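PDB 3PNZ: phosphotriesterase family protein from Listeria monocytogenes serotype 4b str. H7858, which probably hydrolyses phosphorylated sugar lactones, as a zinc-containing lactonase of the amidohydrolase fold. Local coordinates for residues Ala56-Lys61 against Tyr290-Trp295; Glu199-Lys202 against Pro207-Tyr210. One frame throughout, in Å; residues are numbered along the deposited sequence.

Contact 1 of 2, residues Ala56-Lys61 against Tyr290-Trp295; sequences ADLGGK and YIAKKW
Leu58 meets Ala292 and Lys293 through aliphatic carbons alone, and no ring takes part: the Trp295 ring meets that of Phe299 with the planes about 15° apart, and its side chain also touches Ile240, Ile252, Ile255 and Phe318, while Tyr290, whose CB points away from 56-61, touches Ala241. The fold is a TIM barrel of the amidohydrolase type. The contact joins the turn that follows helix 45-57, just ahead of strand 62-65, to helix 289-305, which follows strand 267-269; the first and last parts of the barrel thus meet at its surface. Contact is narrow, burying 136 Å². Leu58 CD1 does most of the touching, 3.8 Å from Lys293 CB and 4.0 Å from Ala292 CB. Leu58 CB adds a second approach to the Ala292 methyl, at 4.1 Å. The extended Lys293 chain crosses Leu58 at about a right angle, its CG lying trans to the backbone nitrogen (chi1 -170°), and CB alone is near the leucine. Just after helix 45-57, Gly59 leaves helical angles with phi +99° in a Schellman motif, and its N donates to Ala56 O at 3.0 Å. In segment 290-295, the helix has a wider pi-type turn: Tyr290 O accepts from Lys294 N at 2.8 Å and from Trp295 N at 3.2 Å, from opposite faces of its plane. Ala292 N bonds to the hydroxyl of Tyr20, on strand 19-23. Beyond the Schellman turn, Lys61 NZ donates to Gly59 O at 3.2 Å from above the carbonyl plane.

Contact 2 of 2, residues Glu199-Lys202 against Pro207-Tyr210; sequences EILK and PLEY
Leu208 splits its two methyls between Leu201 and Lys202 of helix 194-203. Glu199 comes first and does not touch the second segment, but its carboxylate reaches forward by three residues: OE2 accepts a hydrogen bond from Lys202 NZ at 2.9 Å, part of a salt bridge, on the syn side with the nitrogen 21° out of the carboxylate plane. Ile200 does not touch the second segment; it packs on Glu167, Ile170 and Arg171 of helix 164-180. Leu201 is buried; its CB lies 4.1 Å from Leu208 CD2, and its side chain also packs on Ile170 and Ile206. Lys202 closes the segment, its CG and CD each 4.0 Å from Leu208 CD1. The lysine chain bends at chi3 (57°), which carries NZ back along the helix to the glutamate after the methylenes have passed the leucine. Across the contact, Leu208 opens a short 3-10 turn in which Tyr210 N donates to Pro207 O at 3.0 Å. Pro207 CB sits 3.7 Å above the plane of the Tyr210 ring, over its centre, within the turn itself. This is the helix-to-strand connection of a barrel beta-alpha-beta unit, entering strand 211-213. Between the two segments the contact is wholly apolar: Lys202 contributes only its methylenes, while its ammonium charge is probably offset by Glu199 within its own helix.

From the N terminus, the chain passes strand 19-23 and enters helix 45-57, whose last residues begin segment 56-61, the first half of contact 1; its partner at 290-295 comes 229 residues later, after all the remaining barrel strands. Contact 2 falls within that long excursion and closes a short loop of its own, with four residues between its segments; the two are nested and do not cross. One joins the beginning of the barrel to its last part, whereas the other is local, tying helix 194-203 to the lead-in of strand 211-213. The centres of contact 1 and contact 2 are about 32 Å apart, on opposite sides of the chain's centre. The nearest atoms of contact 1 and contact 2 are about 20 Å apart.

Contact 1 of 2, residues Ala56-Lys61 against Tyr290-Trp295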
loop_
_atom_site.group_PDB
_atom_site.type_symbol
_atom_site.label_atom_id
_atom_site.label_comp_id
_atom_site.label_asym_id
_atom_site.label_seq_id
_atom_site.Cartn_x
_atom_site.Cartn_y
_atom_site.Cartn_z
ATOM N N ALA A 56 7.161 12.297 -11.342
ATOM C CA ALA A 56 8.564 12.703 -11.329
ATOM C C ALA A 56 8.718 14.181 -11.695
ATOM O O ALA A 56 9.444 14.924 -11.028
ATOM C CB ALA A 56 9.370 11.826 -12.275
ATOM N N ASP A 57 8.016 14.608 -12.743
ATOM C CA ASP A 57 8.099 15.994 -13.206
ATOM C C ASP A 57 7.626 16.992 -12.148
ATOM O O ASP A 57 8.048 18.146 -12.145
ATOM C CB ASP A 57 7.319 16.182 -14.516
ATOM C CG ASP A 57 7.957 15.452 -15.691
ATOM O OD1 ASP A 57 9.135 15.045 -15.577
ATOM O OD2 ASP A 57 7.283 15.289 -16.734
ATOM N N LEU A 58 6.757 16.542 -11.244
ATOM C CA LEU A 58 6.232 17.402 -10.189
ATOM C C LEU A 58 7.088 17.390 -8.923
ATOM O O LEU A 58 6.767 18.064 -7.946
ATOM C CB LEU A 58 4.795 17.000 -9.845
ATOM C CG LEU A 58 3.746 17.373 -10.892
ATOM C CD1 LEU A 58 2.452 16.601 -10.654
ATOM C CD2 LEU A 58 3.489 18.874 -10.895
ATOM N N GLY A 59 8.174 16.628 -8.939
ATOM C CA GLY A 59 9.045 16.559 -7.781
ATOM C C GLY A 59 8.812 15.347 -6.895
ATOM O O GLY A 59 9.361 15.263 -5.796
ATOM N N GLY A 60 7.994 14.406 -7.359
ATOM C CA GLY A 60 7.813 13.156 -6.645
ATOM C C GLY A 60 9.092 12.338 -6.699
ATOM O O GLY A 60 9.841 12.420 -7.679
ATOM N N LYS A 61 9.345 11.547 -5.657
ATOM C CA LYS A 61 10.578 10.763 -5.577
ATOM C C LYS A 61 10.345 9.259 -5.455
ATOM O O LYS A 61 11.093 8.458 -6.023
ATOM C CB LYS A 61 11.440 11.254 -4.409
ATOM C CG LYS A 61 11.952 12.674 -4.578
ATOM C CD LYS A 61 12.747 12.797 -5.875
ATOM C CE LYS A 61 13.493 14.124 -5.969
ATOM N NZ LYS A 61 12.583 15.301 -5.986
ATOM N N TYR A 290 -2.316 14.004 -9.853
ATOM C CA TYR A 290 -3.367 14.699 -9.112
ATOM C C TYR A 290 -2.969 15.175 -7.723
ATOM O O TYR A 290 -3.144 16.345 -7.393
ATOM C CB TYR A 290 -4.646 13.869 -9.016
ATOM C CG TYR A 290 -5.738 14.635 -8.303
ATOM C CD1 TYR A 290 -6.479 15.603 -8.968
ATOM C CD2 TYR A 290 -5.999 14.421 -6.957
ATOM C CE1 TYR A 290 -7.474 16.320 -8.314
ATOM C CE2 TYR A 290 -6.989 15.138 -6.293
ATOM C CZ TYR A 290 -7.719 16.083 -6.976
ATOM O OH TYR A 290 -8.695 16.801 -6.320
ATOM N N ILE A 291 -2.452 14.272 -6.893
ATOM C CA ILE A 291 -2.206 14.631 -5.499
ATOM C C ILE A 291 -1.161 15.738 -5.366
ATOM O O ILE A 291 -1.402 16.745 -4.706
ATOM C CB ILE A 291 -1.846 13.401 -4.639
ATOM C CG1 ILE A 291 -3.062 12.467 -4.558
ATOM C CG2 ILE A 291 -1.414 13.823 -3.240
ATOM C CD1 ILE A 291 -2.763 11.134 -3.887
ATOM N N ALA A 292 -0.014 15.554 -6.012
ATOM C CA ALA A 292 1.046 16.559 -5.989
ATOM C C ALA A 292 0.602 17.885 -6.620
ATOM O O ALA A 292 0.895 18.961 -6.101
ATOM C CB ALA A 292 2.285 16.017 -6.698
ATOM N N LYS A 293 -0.126 17.803 -7.725
ATOM C CA LYS A 293 -0.451 18.989 -8.520
ATOM C C LYS A 293 -1.634 19.787 -7.980
ATOM O O LYS A 293 -1.596 21.018 -7.944
ATOM C CB LYS A 293 -0.712 18.583 -9.970
ATOM C CG LYS A 293 -0.825 19.739 -10.946
ATOM C CD LYS A 293 -1.039 19.213 -12.357
ATOM C CE LYS A 293 -0.999 20.329 -13.386
ATOM N NZ LYS A 293 -1.175 19.789 -14.766
ATOM N N LYS A 294 -2.675 19.085 -7.541
ATOM C CA LYS A 294 -3.932 19.730 -7.178
ATOM C C LYS A 294 -4.332 19.578 -5.706
ATOM O O LYS A 294 -4.801 20.539 -5.080
ATOM C CB LYS A 294 -5.053 19.202 -8.083
ATOM C CG LYS A 294 -4.811 19.460 -9.569
ATOM C CD LYS A 294 -5.943 18.889 -10.418
ATOM C CE LYS A 294 -5.703 19.117 -11.906
ATOM N NZ LYS A 294 -6.718 18.414 -12.750
ATOM N N TRP A 295 -4.165 18.384 -5.144
ATOM C CA TRP A 295 -4.594 18.177 -3.761
ATOM C C TRP A 295 -3.727 18.936 -2.765
ATOM O O TRP A 295 -4.231 19.554 -1.829
ATOM C CB TRP A 295 -4.636 16.690 -3.404
ATOM C CG TRP A 295 -5.263 16.404 -2.061
ATOM C CD1 TRP A 295 -6.599 16.206 -1.803
ATOM C CD2 TRP A 295 -4.588 16.259 -0.801
ATOM N NE1 TRP A 295 -6.789 15.957 -0.463
ATOM C CE2 TRP A 295 -5.573 15.980 0.173
ATOM C CE3 TRP A 295 -3.247 16.331 -0.401
ATOM C CZ2 TRP A 295 -5.262 15.782 1.515
ATOM C CZ3 TRP A 295 -2.940 16.133 0.943
ATOM C CH2 TRP A 295 -3.942 15.855 1.882
#

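Contact 2 of 2, residues Glu199-Lys202 against Pro207-Tyr210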
loop_
_atom_site.group_PDB
_atom_site.type_symbol
_atom_site.label_atom_id
_atom_site.label_comp_id
_atom_site.label_asym_id
_atom_site.label_seq_id
_atom_site.Cartn_x
_atom_site.Cartn_y
_atom_site.Cartn_z
ATOM N N GLU A 199 -5.435 -6.591 17.337
ATOM C CA GLU A 199 -5.418 -7.608 18.384
ATOM C C GLU A 199 -4.615 -8.834 17.961
ATOM O O GLU A 199 -3.879 -9.409 18.762
ATOM C CB GLU A 199 -6.835 -8.014 18.790
ATOM C CG GLU A 199 -7.499 -7.015 19.721
ATOM C CD GLU A 199 -6.637 -6.694 20.935
ATOM O OE1 GLU A 199 -6.105 -7.641 21.558
ATOM O OE2 GLU A 199 -6.491 -5.495 21.262
ATOM N N ILE A 200 -4.762 -9.243 16.707
ATOM C CA ILE A 200 -4.008 -10.391 16.214
ATOM C C ILE A 200 -2.516 -10.078 16.200
ATOM O O ILE A 200 -1.688 -10.907 16.588
ATOM C CB ILE A 200 -4.496 -10.852 14.839
ATOM C CG1 ILE A 200 -5.915 -11.415 14.968
ATOM C CG2 ILE A 200 -3.543 -11.910 14.258
ATOM C CD1 ILE A 200 -6.602 -11.657 13.647
ATOM N N LEU A 201 -2.177 -8.873 15.764
ATOM C CA LEU A 201 -0.773 -8.463 15.740
ATOM C C LEU A 201 -0.197 -8.405 17.149
ATOM O O LEU A 201 0.966 -8.746 17.359
ATOM C CB LEU A 201 -0.619 -7.117 15.036
ATOM C CG LEU A 201 -0.940 -7.177 13.541
ATOM C CD1 LEU A 201 -0.911 -5.785 12.931
ATOM C CD2 LEU A 201 0.030 -8.105 12.819
ATOM N N LYS A 202 -1.004 -7.989 18.121
ATOM C CA LYS A 202 -0.537 -7.967 19.505
ATOM C C LYS A 202 -0.258 -9.378 20.014
ATOM O O LYS A 202 0.717 -9.596 20.731
ATOM C CB LYS A 202 -1.537 -7.245 20.408
ATOM C CG LYS A 202 -1.468 -5.740 20.258
ATOM C CD LYS A 202 -2.676 -5.040 20.853
ATOM C CE LYS A 202 -2.871 -5.362 22.312
ATOM N NZ LYS A 202 -4.142 -4.744 22.799
ATOM N N PRO A 207 5.068 -4.718 17.478
ATOM C CA PRO A 207 4.871 -3.311 17.838
ATOM C C PRO A 207 4.003 -2.602 16.794
ATOM O O PRO A 207 4.300 -2.660 15.597
ATOM C CB PRO A 207 6.296 -2.742 17.827
ATOM C CG PRO A 207 7.183 -3.949 18.075
ATOM C CD PRO A 207 6.489 -5.071 17.327
ATOM N N LEU A 208 2.951 -1.928 17.241
ATOM C CA LEU A 208 1.953 -1.414 16.307
ATOM C C LEU A 208 2.443 -0.237 15.472
ATOM O O LEU A 208 1.870 0.071 14.413
ATOM C CB LEU A 208 0.645 -1.090 17.044
ATOM C CG LEU A 208 0.097 -2.360 17.715
ATOM C CD1 LEU A 208 -1.026 -2.054 18.684
ATOM C CD2 LEU A 208 -0.335 -3.361 16.650
ATOM N N GLU A 209 3.518 0.419 15.916
ATOM C CA GLU A 209 4.074 1.499 15.121
ATOM C C GLU A 209 4.818 0.957 13.896
ATOM O O GLU A 209 5.292 1.729 13.065
ATOM C CB GLU A 209 4.987 2.405 15.962
ATOM C CG GLU A 209 6.270 1.741 16.428
ATOM C CD GLU A 209 6.158 1.065 17.789
ATOM O OE1 GLU A 209 7.206 0.900 18.452
ATOM O OE2 GLU A 209 5.045 0.683 18.213
ATOM N N TYR A 210 4.910 -0.366 13.780
ATOM C CA TYR A 210 5.497 -0.995 12.594
ATOM C C TYR A 210 4.465 -1.244 11.500
ATOM O O TYR A 210 4.784 -1.808 10.451
ATOM C CB TYR A 210 6.127 -2.347 12.951
ATOM C CG TYR A 210 7.320 -2.296 13.889
ATOM C CD1 TYR A 210 7.880 -1.089 14.296
ATOM C CD2 TYR A 210 7.880 -3.472 14.367
ATOM C CE1 TYR A 210 8.980 -1.070 15.170
ATOM C CE2 TYR A 210 8.978 -3.464 15.233
ATOM C CZ TYR A 210 9.516 -2.258 15.628
ATOM O OH TYR A 210 10.604 -2.247 16.487
#